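Long-range contacts in uncharacterized protein MJ0690 (Methanocaldococcus jannaschii, PDB 3K32), which is of unknown function but is predicted to be a tRNA methyltransferase subunit and probably binds a nucleotide such as ATP: residues Ser151-Glu157 and Arg195-Lys201; Pro33-Asn39 and Phe58-Thr64; Leu12-Gly16 and Leu48-Ala53. One frame throughout, in Å; residues are numbered along the deposited sequence.

Contact 1 of 3, residues Ser151-Glu157 and Arg195-Lys201; sequences SEFFILE and RVVGLKK
Lys201 lays the end of its side chain over one face of the Phe153 ring. CE sits above the middle of the ring, and NZ makes a cation-pi contact 4.0 Å from the ring centroid. Beyond CG the lysine chain is extended, which carries the ammonium across to the ring. The neighbouring Lys200 works differently. Its chain bends at the third and fourth torsions and swings back to the helix end. There NZ donates to Ser151 O at 2.6 Å, in the carbonyl plane. A positive group at the C-terminal end of a helix would be expected to suit the helix dipole. Lys200 N also donates to Phe153 O at 2.6 Å, in a nearly straight bond (177°). A water bonded to Lys200 NZ reaches Phe154 O weakly.

The Phe154 ring stands on the face of the sheet shared with Val196 and Leu199. Val196 CG2 lies over one side of the ring, offset toward the rim, and Phe153 CB covers the opposite side. Leu199 runs alongside and points the same way, with CD2 3.6 Å from Phe154 CE1. On the reverse face of the sheet Ile155 CD1 meets Lys200 CG, the two side chains crossing at about a right angle.

The strands are antiparallel, with a classic beta bulge where Val197 and Gly198 both face Ile155. Val197 N gives Ile155 O a bond of 2.8 Å, and Gly198 N a weak one of 3.4 Å. This two-stranded sheet is separate from the parallel sheet. Phe153 and Phe154 dock it on helix 17-28, and Phe153 also packs on Leu29 of the second subunit.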
loop_
_atom_site.group_PDB
_atom_site.type_symbol
_atom_site.label_atom_id
_atom_site.label_comp_id
_atom_site.label_asym_id
_atom_site.label_seq_id
_atom_site.Cartn_x
_atom_site.Cartn_y
_atom_site.Cartn_z
ATOM N N SER B 151 -3.511 6.459 -15.652
ATOM C CA SER B 151 -3.459 6.745 -17.068
ATOM C C SER B 151 -2.971 5.530 -17.874
ATOM O O SER B 151 -3.199 5.444 -19.079
ATOM C CB SER B 151 -2.619 7.993 -17.339
ATOM O OG SER B 151 -1.246 7.744 -17.102
ATOM N N GLU B 152 -2.320 4.581 -17.214
ATOM C CA GLU B 152 -1.910 3.370 -17.915
ATOM C C GLU B 152 -3.034 2.347 -18.051
ATOM O O GLU B 152 -3.109 1.634 -19.047
ATOM C CB GLU B 152 -0.692 2.737 -17.260
ATOM C CG GLU B 152 0.573 2.976 -18.036
ATOM C CD GLU B 152 1.343 1.699 -18.258
ATOM O OE1 GLU B 152 0.984 0.938 -19.181
ATOM O OE2 GLU B 152 2.302 1.447 -17.502
ATOM N N PHE B 153 -3.913 2.282 -17.059
ATOM C CA PHE B 153 -5.012 1.319 -17.097
ATOM C C PHE B 153 -6.282 1.877 -17.731
ATOM O O PHE B 153 -7.015 1.156 -18.404
ATOM C CB PHE B 153 -5.332 0.803 -15.691
ATOM C CG PHE B 153 -4.440 -0.310 -15.235
ATOM C CD1 PHE B 153 -4.794 -1.621 -15.446
ATOM C CD2 PHE B 153 -3.248 -0.042 -14.595
ATOM C CE1 PHE B 153 -3.975 -2.643 -15.020
ATOM C CE2 PHE B 153 -2.423 -1.058 -14.172
ATOM C CZ PHE B 153 -2.786 -2.359 -14.381
ATOM N N PHE B 154 -6.544 3.161 -17.524
ATOM C CA PHE B 154 -7.862 3.687 -17.848
ATOM C C PHE B 154 -7.898 4.764 -18.911
ATOM O O PHE B 154 -6.969 5.558 -19.060
ATOM C CB PHE B 154 -8.557 4.195 -16.588
ATOM C CG PHE B 154 -8.603 3.186 -15.467
ATOM C CD1 PHE B 154 -9.312 2.005 -15.606
ATOM C CD2 PHE B 154 -7.958 3.439 -14.260
ATOM C CE1 PHE B 154 -9.353 1.078 -14.568
ATOM C CE2 PHE B 154 -8.003 2.522 -13.209
ATOM C CZ PHE B 154 -8.697 1.336 -13.362
ATOM N N ILE B 155 -8.988 4.766 -19.666
ATOM C CA ILE B 155 -9.340 5.923 -20.459
ATOM C C ILE B 155 -10.052 6.892 -19.526
ATOM O O ILE B 155 -10.957 6.498 -18.769
ATOM C CB ILE B 155 -10.249 5.543 -21.620
ATOM C CG1 ILE B 155 -9.578 4.448 -22.443
ATOM C CG2 ILE B 155 -10.496 6.754 -22.514
ATOM C CD1 ILE B 155 -8.325 4.924 -23.117
ATOM N N LEU B 156 -9.631 8.151 -19.555
ATOM C CA LEU B 156 -10.104 9.120 -18.570
ATOM C C LEU B 156 -10.741 10.378 -19.169
ATOM O O LEU B 156 -10.451 10.761 -20.310
ATOM C CB LEU B 156 -8.954 9.512 -17.647
ATOM C CG LEU B 156 -8.307 8.352 -16.895
ATOM C CD1 LEU B 156 -7.046 8.826 -16.154
ATOM C CD2 LEU B 156 -9.321 7.720 -15.945
ATOM N N GLU B 157 -11.602 11.021 -18.384
ATOM C CA GLU B 157 -12.240 12.260 -18.807
ATOM C C GLU B 157 -12.656 13.069 -17.601
ATOM O O GLU B 157 -13.010 12.494 -16.582
ATOM C CB GLU B 157 -13.470 11.954 -19.645
ATOM C CG GLU B 157 -13.716 12.953 -20.742
ATOM C CD GLU B 157 -15.010 12.684 -21.469
ATOM O OE1 GLU B 157 -15.013 12.751 -22.717
ATOM O OE2 GLU B 157 -16.020 12.393 -20.789
ATOM N N ARG B 195 -13.623 10.926 -14.738
ATOM C CA ARG B 195 -14.413 9.732 -15.006
ATOM C C ARG B 195 -13.563 8.649 -15.676
ATOM O O ARG B 195 -12.883 8.899 -16.673
ATOM C CB ARG B 195 -15.622 10.087 -15.881
ATOM C CG ARG B 195 -16.572 8.934 -16.151
ATOM C CD ARG B 195 -17.823 9.407 -16.888
ATOM N NE ARG B 195 -18.496 10.475 -16.149
ATOM C CZ ARG B 195 -19.571 11.136 -16.579
ATOM N NH1 ARG B 195 -20.111 10.839 -17.756
ATOM N NH2 ARG B 195 -20.108 12.096 -15.829
ATOM N N VAL B 196 -13.592 7.453 -15.100
ATOM C CA VAL B 196 -13.088 6.286 -15.790
ATOM C C VAL B 196 -14.082 5.985 -16.890
ATOM O O VAL B 196 -15.211 5.569 -16.619
ATOM C CB VAL B 196 -12.997 5.057 -14.857
ATOM C CG1 VAL B 196 -12.815 3.788 -15.672
ATOM C CG2 VAL B 196 -11.856 5.222 -13.863
ATOM N N VAL B 197 -13.683 6.215 -18.131
ATOM C CA VAL B 197 -14.581 5.917 -19.236
ATOM C C VAL B 197 -14.325 4.533 -19.849
ATOM O O VAL B 197 -15.234 3.900 -20.374
ATOM C CB VAL B 197 -14.582 7.029 -20.300
ATOM C CG1 VAL B 197 -13.172 7.468 -20.614
ATOM C CG2 VAL B 197 -15.318 6.572 -21.555
ATOM N N GLY B 198 -13.097 4.045 -19.747
ATOM C CA GLY B 198 -12.798 2.740 -20.289
ATOM C C GLY B 198 -11.484 2.178 -19.832
ATOM O O GLY B 198 -10.756 2.801 -19.046
ATOM N N LEU B 199 -11.183 0.988 -20.338
ATOM C CA LEU B 199 -9.936 0.291 -20.023
ATOM C C LEU B 199 -8.939 0.365 -21.164
ATOM O O LEU B 199 -9.303 0.166 -22.318
ATOM C CB LEU B 199 -10.224 -1.166 -19.760
ATOM C CG LEU B 199 -10.939 -1.413 -18.451
ATOM C CD1 LEU B 199 -11.518 -2.818 -18.437
ATOM C CD2 LEU B 199 -9.933 -1.211 -17.328
ATOM N N LYS B 200 -7.677 0.623 -20.845
ATOM C CA LYS B 200 -6.649 0.646 -21.884
ATOM C C LYS B 200 -6.100 -0.736 -22.195
ATOM O O LYS B 200 -5.396 -0.909 -23.182
ATOM C CB LYS B 200 -5.534 1.619 -21.533
ATOM C CG LYS B 200 -6.024 3.049 -21.618
ATOM C CD LYS B 200 -5.104 4.032 -20.946
ATOM C CE LYS B 200 -4.360 4.858 -21.953
ATOM N NZ LYS B 200 -4.133 6.224 -21.403
ATOM N N LYS B 201 -6.452 -1.712 -21.357
ATOM C CA LYS B 201 -6.029 -3.103 -21.519
ATOM C C LYS B 201 -6.825 -4.005 -20.580
ATOM O O LYS B 201 -7.437 -3.539 -19.618
ATOM C CB LYS B 201 -4.524 -3.254 -21.243
ATOM C CG LYS B 201 -4.047 -2.455 -20.037
ATOM C CD LYS B 201 -2.695 -2.913 -19.511
ATOM C CE LYS B 201 -2.241 -2.020 -18.361
ATOM N NZ LYS B 201 -1.103 -2.592 -17.590
HETATM O O HOH W 1 -5.299 8.368 -19.735
#

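Contact 2 of 3, residues Pro33-Asn39 and Phe58-Thr64; sequences PHLITIN and FKHKVIT
Pro33 and Leu35 both pack on Phe58 where the two strands begin. Pro33 CG lies over one face of the Phe58 ring, offset toward its rim, 4.0 Å from CE1. Leu35 CD2 comes in at the ring edge and reaches Phe58 CB at 3.5 Å. On the other face of the sheet Ile36 CD1 meets Ile63 CD1 at 4.2 Å. Ile36 CG1 stands between its backbone N and carbonyl carbon (chi1 73°), and from there the chain carries CD1 to Ile63. Ile38 CD1 touches Ile63 CB.

The His60 side chain lies beside Thr37. Were this histidine an alanine, Thr37 would probably lose a neighbour, and Glu50 and Ala53 of helix 47-56 the ring they pack on.

The backbones are parallel and in register. The first bond, Leu35 N to Lys59 O, is weak. Thr37 N to Lys61 O is 3.1 Å. The last, Asn39 N to Ile63 O, is the shortest and straightest, at 2.7 Å and 171°. These are the two strands of a beta-alpha-beta unit, joined through helix 47-56. Within this chain, strand 59-64 is an outer strand of the five-stranded parallel sheet, whose order 3-2-1-4-5 is that of the HUP fold.

At the start of the pair one water bridges the strands. It donates to Pro33 O at 2.8 Å and accepts from Lys59 N and Lys59 NZ. Asn32 OD1 takes a further bond from that ammonium. Strand 8-12 holds the far side of strand 33-39 by backbone bonds to His34 and Ile36, and Thr37 OG1 is bonded to Phe13 O just beyond it. Helix 17-28 covers Leu35 and Phe58 through Ala23.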
loop_
_atom_site.group_PDB
_atom_site.type_symbol
_atom_site.label_atom_id
_atom_site.label_comp_id
_atom_site.label_asym_id
_atom_site.label_seq_id
_atom_site.Cartn_x
_atom_site.Cartn_y
_atom_site.Cartn_z
ATOM N N PRO B 33 -13.198 -9.557 -6.299
ATOM C CA PRO B 33 -13.622 -8.298 -5.686
ATOM C C PRO B 33 -15.124 -8.069 -5.805
ATOM O O PRO B 33 -15.683 -8.116 -6.898
ATOM C CB PRO B 33 -12.884 -7.231 -6.515
ATOM C CG PRO B 33 -11.925 -7.974 -7.374
ATOM C CD PRO B 33 -12.556 -9.320 -7.595
ATOM N N HIS B 34 -15.770 -7.839 -4.672
ATOM C CA HIS B 34 -17.165 -7.437 -4.661
ATOM C C HIS B 34 -17.207 -5.960 -4.288
ATOM O O HIS B 34 -17.077 -5.593 -3.113
ATOM C CB HIS B 34 -17.958 -8.298 -3.680
ATOM C CG HIS B 34 -18.051 -9.740 -4.088
ATOM N ND1 HIS B 34 -16.942 -10.552 -4.206
ATOM C CD2 HIS B 34 -19.116 -10.508 -4.417
ATOM C CE1 HIS B 34 -17.320 -11.759 -4.589
ATOM N NE2 HIS B 34 -18.634 -11.761 -4.721
ATOM N N LEU B 35 -17.334 -5.115 -5.304
ATOM C CA LEU B 35 -17.418 -3.675 -5.098
ATOM C C LEU B 35 -18.694 -3.333 -4.351
ATOM O O LEU B 35 -19.782 -3.795 -4.711
ATOM C CB LEU B 35 -17.384 -2.934 -6.440
ATOM C CG LEU B 35 -16.014 -2.701 -7.077
ATOM C CD1 LEU B 35 -15.065 -3.843 -6.809
ATOM C CD2 LEU B 35 -16.121 -2.414 -8.580
ATOM N N ILE B 36 -18.552 -2.534 -3.307
ATOM C CA ILE B 36 -19.702 -2.024 -2.576
ATOM C C ILE B 36 -19.631 -0.493 -2.325
ATOM O O ILE B 36 -18.575 0.086 -2.028
ATOM C CB ILE B 36 -19.905 -2.790 -1.262
ATOM C CG1 ILE B 36 -18.847 -2.385 -0.259
ATOM C CG2 ILE B 36 -19.869 -4.299 -1.482
ATOM C CD1 ILE B 36 -19.342 -1.310 0.661
ATOM N N THR B 37 -20.776 0.149 -2.474
ATOM C CA THR B 37 -20.915 1.577 -2.272
ATOM C C THR B 37 -21.987 1.822 -1.211
ATOM O O THR B 37 -23.126 1.377 -1.353
ATOM C CB THR B 37 -21.367 2.281 -3.580
ATOM O OG1 THR B 37 -20.468 1.960 -4.641
ATOM C CG2 THR B 37 -21.396 3.785 -3.403
ATOM N N ILE B 38 -21.615 2.520 -0.149
ATOM C CA ILE B 38 -22.560 2.896 0.881
ATOM C C ILE B 38 -23.589 3.878 0.349
ATOM O O ILE B 38 -23.256 4.777 -0.428
ATOM C CB ILE B 38 -21.854 3.565 2.073
ATOM C CG1 ILE B 38 -20.887 2.588 2.745
ATOM C CG2 ILE B 38 -22.871 4.136 3.065
ATOM C CD1 ILE B 38 -21.406 1.173 2.828
ATOM N N ASN B 39 -24.838 3.686 0.771
ATOM C CA ASN B 39 -25.896 4.691 0.624
ATOM C C ASN B 39 -26.618 4.951 1.950
ATOM O O ASN B 39 -26.831 4.037 2.751
ATOM C CB ASN B 39 -26.914 4.286 -0.446
ATOM C CG ASN B 39 -27.846 5.415 -0.790
ATOM O OD1 ASN B 39 -29.047 5.355 -0.523
ATOM N ND2 ASN B 39 -27.283 6.491 -1.336
ATOM N N PHE B 58 -16.865 -5.679 -12.732
ATOM C CA PHE B 58 -16.910 -6.221 -11.374
ATOM C C PHE B 58 -18.318 -6.248 -10.813
ATOM O O PHE B 58 -19.131 -5.372 -11.107
ATOM C CB PHE B 58 -16.000 -5.432 -10.438
ATOM C CG PHE B 58 -14.545 -5.633 -10.711
ATOM C CD1 PHE B 58 -14.049 -6.905 -10.976
ATOM C CD2 PHE B 58 -13.667 -4.561 -10.700
ATOM C CE1 PHE B 58 -12.708 -7.100 -11.230
ATOM C CE2 PHE B 58 -12.326 -4.753 -10.949
ATOM C CZ PHE B 58 -11.843 -6.027 -11.207
ATOM N N LYS B 59 -18.601 -7.257 -10.002
ATOM C CA LYS B 59 -19.883 -7.331 -9.314
ATOM C C LYS B 59 -20.076 -6.115 -8.393
ATOM O O LYS B 59 -19.157 -5.712 -7.677
ATOM C CB LYS B 59 -19.961 -8.615 -8.503
ATOM C CG LYS B 59 -19.646 -9.864 -9.277
ATOM C CD LYS B 59 -19.385 -11.014 -8.312
ATOM C CE LYS B 59 -18.747 -12.221 -9.005
ATOM N NZ LYS B 59 -17.334 -11.969 -9.381
ATOM N N HIS B 60 -21.264 -5.529 -8.397
ATOM C CA HIS B 60 -21.479 -4.344 -7.568
ATOM C C HIS B 60 -22.770 -4.417 -6.773
ATOM O O HIS B 60 -23.767 -4.966 -7.233
ATOM C CB HIS B 60 -21.438 -3.060 -8.405
ATOM C CG HIS B 60 -21.598 -1.803 -7.606
ATOM N ND1 HIS B 60 -20.538 -1.166 -7.000
ATOM C CD2 HIS B 60 -22.691 -1.042 -7.343
ATOM C CE1 HIS B 60 -20.970 -0.076 -6.385
ATOM N NE2 HIS B 60 -22.275 0.017 -6.576
ATOM N N LYS B 61 -22.726 -3.841 -5.578
ATOM C CA LYS B 61 -23.838 -3.859 -4.648
ATOM C C LYS B 61 -23.872 -2.528 -3.909
ATOM O O LYS B 61 -22.825 -1.963 -3.592
ATOM C CB LYS B 61 -23.640 -5.009 -3.658
ATOM C CG LYS B 61 -24.753 -5.201 -2.646
ATOM C CD LYS B 61 -24.982 -6.688 -2.400
ATOM C CE LYS B 61 -24.844 -7.065 -0.941
ATOM N NZ LYS B 61 -23.439 -6.928 -0.476
ATOM N N VAL B 62 -25.062 -2.005 -3.646
ATOM C CA VAL B 62 -25.147 -0.869 -2.740
ATOM C C VAL B 62 -25.722 -1.280 -1.397
ATOM O O VAL B 62 -26.716 -1.974 -1.317
ATOM C CB VAL B 62 -25.885 0.377 -3.320
ATOM C CG1 VAL B 62 -26.038 0.298 -4.845
ATOM C CG2 VAL B 62 -27.197 0.617 -2.611
ATOM N N ILE B 63 -25.051 -0.847 -0.343
ATOM C CA ILE B 63 -25.434 -1.139 1.015
ATOM C C ILE B 63 -26.017 0.113 1.670
ATOM O O ILE B 63 -25.365 1.168 1.737
ATOM C CB ILE B 63 -24.201 -1.573 1.780
ATOM C CG1 ILE B 63 -23.667 -2.859 1.161
ATOM C CG2 ILE B 63 -24.511 -1.736 3.269
ATOM C CD1 ILE B 63 -22.627 -3.530 1.969
ATOM N N THR B 64 -27.243 0.002 2.152
ATOM C CA THR B 64 -27.917 1.143 2.748
ATOM C C THR B 64 -27.697 1.182 4.263
ATOM O O THR B 64 -27.971 0.209 4.966
ATOM C CB THR B 64 -29.414 1.118 2.410
ATOM O OG1 THR B 64 -29.563 0.978 0.992
ATOM C CG2 THR B 64 -30.096 2.397 2.869
HETATM O O HOH W 2 -16.562 -9.379 -9.241
#

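Contact 3 of 3, residues Leu12-Gly16 and Leu48-Ala53; sequences LFSGG and LAEETA
Gly15 lies directly against helix 47-56, backbone on backbone, with its CA 4.0 Å from Ala49 CA. A beta carbon on Gly15 would collide with Leu48 CD1 and Ala49 CA. The positive phi of 97° would also jam it against the preceding carbonyl. Small residues allow the loop and helix to come this close. Ala49 CB reaches Ser14 O at 3.6 Å. Leu48 CD1 touches that oxygen from the preceding helix position.

Phe13 supplies the aromatic side chain of the contact. With CG anti to the backbone N (chi1 -178°), the ring extends to the helix. It presents an edge there: Ala49 O lies in the ring plane, 3.4 Å from CE2. That oxygen also accepts the helical bond from Ala53 N. Farther round the rim, CZ meets Thr52 CG2 at 3.9 Å. One ring face is covered from within the loop, since Gly15 N sits above its centre.

The loop follows strand 8-12 and leads into helix 17-28, and its Ser-Gly-Gly sequence opens an SGGxDS signature. This is consistent with the PP-loop of ATP pyrophosphatase-type members of the HUP clan, in which the loop cradles phosphate. Ser14 OG accepts from Gly16 N at 3.2 Å, an ST turn, and Gly16 is the N-cap residue of helix 17-28. The same hydroxyl is bonded to a glycerol, probably from the crystallisation liquor, where such a loop would be expected to hold phosphate; the glycerol may only mark the pocket.

The polar link to the helix runs through water. One molecule donates to Gly15 O at 2.7 Å and is also hydrogen-bonded to Thr52 OG1. Outside the pair, Ser14 N is bonded to Ser19 OG, and Ala49 N to Ser167 OG.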
loop_
_atom_site.group_PDB
_atom_site.type_symbol
_atom_site.label_atom_id
_atom_site.label_comp_id
_atom_site.label_asym_id
_atom_site.label_seq_id
_atom_site.Cartn_x
_atom_site.Cartn_y
_atom_site.Cartn_z
ATOM N N LEU B 12 -15.030 -1.281 -0.571
ATOM C CA LEU B 12 -15.684 0.015 -0.601
ATOM C C LEU B 12 -15.245 0.703 -1.874
ATOM O O LEU B 12 -14.063 0.740 -2.197
ATOM C CB LEU B 12 -15.303 0.839 0.621
ATOM C CG LEU B 12 -16.047 0.367 1.867
ATOM C CD1 LEU B 12 -15.284 0.708 3.132
ATOM C CD2 LEU B 12 -17.448 0.988 1.872
ATOM N N PHE B 13 -16.202 1.234 -2.612
ATOM C CA PHE B 13 -15.925 1.653 -3.971
ATOM C C PHE B 13 -16.733 2.905 -4.308
ATOM O O PHE B 13 -17.952 2.943 -4.107
ATOM C CB PHE B 13 -16.250 0.489 -4.905
ATOM C CG PHE B 13 -15.957 0.750 -6.354
ATOM C CD1 PHE B 13 -14.657 0.695 -6.836
ATOM C CD2 PHE B 13 -16.994 0.994 -7.249
ATOM C CE1 PHE B 13 -14.394 0.918 -8.176
ATOM C CE2 PHE B 13 -16.733 1.200 -8.593
ATOM C CZ PHE B 13 -15.430 1.171 -9.056
ATOM N N SER B 14 -16.038 3.929 -4.804
ATOM C CA SER B 14 -16.664 5.224 -5.091
ATOM C C SER B 14 -16.787 5.457 -6.585
ATOM O O SER B 14 -17.554 6.312 -7.021
ATOM C CB SER B 14 -15.825 6.358 -4.516
ATOM O OG SER B 14 -14.689 6.574 -5.349
ATOM N N GLY B 15 -16.005 4.718 -7.365
ATOM C CA GLY B 15 -16.027 4.873 -8.801
ATOM C C GLY B 15 -14.927 5.775 -9.338
ATOM O O GLY B 15 -14.748 5.856 -10.548
ATOM N N GLY B 16 -14.195 6.466 -8.463
ATOM C CA GLY B 16 -13.047 7.250 -8.925
ATOM C C GLY B 16 -11.904 6.370 -9.450
ATOM O O GLY B 16 -11.873 5.155 -9.214
ATOM N N LEU B 48 -22.844 6.681 -10.146
ATOM C CA LEU B 48 -21.543 6.697 -10.814
ATOM C C LEU B 48 -20.750 5.396 -10.589
ATOM O O LEU B 48 -20.263 4.761 -11.531
ATOM C CB LEU B 48 -20.733 7.912 -10.340
ATOM C CG LEU B 48 -19.471 8.359 -11.101
ATOM C CD1 LEU B 48 -18.192 8.006 -10.338
ATOM C CD2 LEU B 48 -19.433 7.814 -12.527
ATOM N N ALA B 49 -20.624 5.011 -9.327
ATOM C CA ALA B 49 -19.888 3.817 -8.970
ATOM C C ALA B 49 -20.442 2.597 -9.713
ATOM O O ALA B 49 -19.684 1.713 -10.126
ATOM C CB ALA B 49 -19.935 3.610 -7.471
ATOM N N GLU B 50 -21.761 2.564 -9.885
ATOM C CA GLU B 50 -22.436 1.467 -10.585
ATOM C C GLU B 50 -21.958 1.312 -12.016
ATOM O O GLU B 50 -21.482 0.243 -12.414
ATOM C CB GLU B 50 -23.953 1.660 -10.586
ATOM C CG GLU B 50 -24.666 0.910 -9.484
ATOM C CD GLU B 50 -26.169 0.793 -9.723
ATOM O OE1 GLU B 50 -26.862 1.837 -9.683
ATOM O OE2 GLU B 50 -26.650 -0.351 -9.935
ATOM N N GLU B 51 -22.103 2.386 -12.783
ATOM C CA GLU B 51 -21.656 2.412 -14.164
ATOM C C GLU B 51 -20.192 1.978 -14.265
ATOM O O GLU B 51 -19.827 1.201 -15.146
ATOM C CB GLU B 51 -21.840 3.816 -14.745
ATOM C CG GLU B 51 -23.269 4.341 -14.641
ATOM C CD GLU B 51 -23.402 5.808 -15.056
ATOM O OE1 GLU B 51 -22.362 6.472 -15.276
ATOM O OE2 GLU B 51 -24.550 6.294 -15.165
ATOM N N THR B 52 -19.361 2.468 -13.348
ATOM C CA THR B 52 -17.941 2.162 -13.388
ATOM C C THR B 52 -17.624 0.692 -13.151
ATOM O O THR B 52 -16.734 0.144 -13.803
ATOM C CB THR B 52 -17.136 3.009 -12.413
ATOM O OG1 THR B 52 -17.407 4.391 -12.653
ATOM C CG2 THR B 52 -15.653 2.744 -12.617
ATOM N N ALA B 53 -18.354 0.061 -12.232
ATOM C CA ALA B 53 -18.195 -1.369 -11.977
ATOM C C ALA B 53 -18.546 -2.181 -13.216
ATOM O O ALA B 53 -17.865 -3.157 -13.549
ATOM C CB ALA B 53 -19.055 -1.816 -10.780
HETATM O O HOH W 3 -15.721 6.886 -12.899
#

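Contact 3 is buried; contact 2 lies about as deep but is only partly buried, and contact 1 is farther out, with several exposed residues. Contacts 2 and 3 share the beta-alpha-beta unit: contact 2 pairs its strands, and contact 3 sets the loop after strand 8-12 against its helix. They meet at Phe13, whose backbone is probably hydrogen-bonded to Ile36 and Thr37. Contact 1 belongs to a separate antiparallel sheet and touches contact 3 through Val196 and Thr52. The chemistry follows the place. Direct backbone bonds join the strands of contacts 1 and 2, lysines reach across contact 1, and contact 3 relies on close packing and one water.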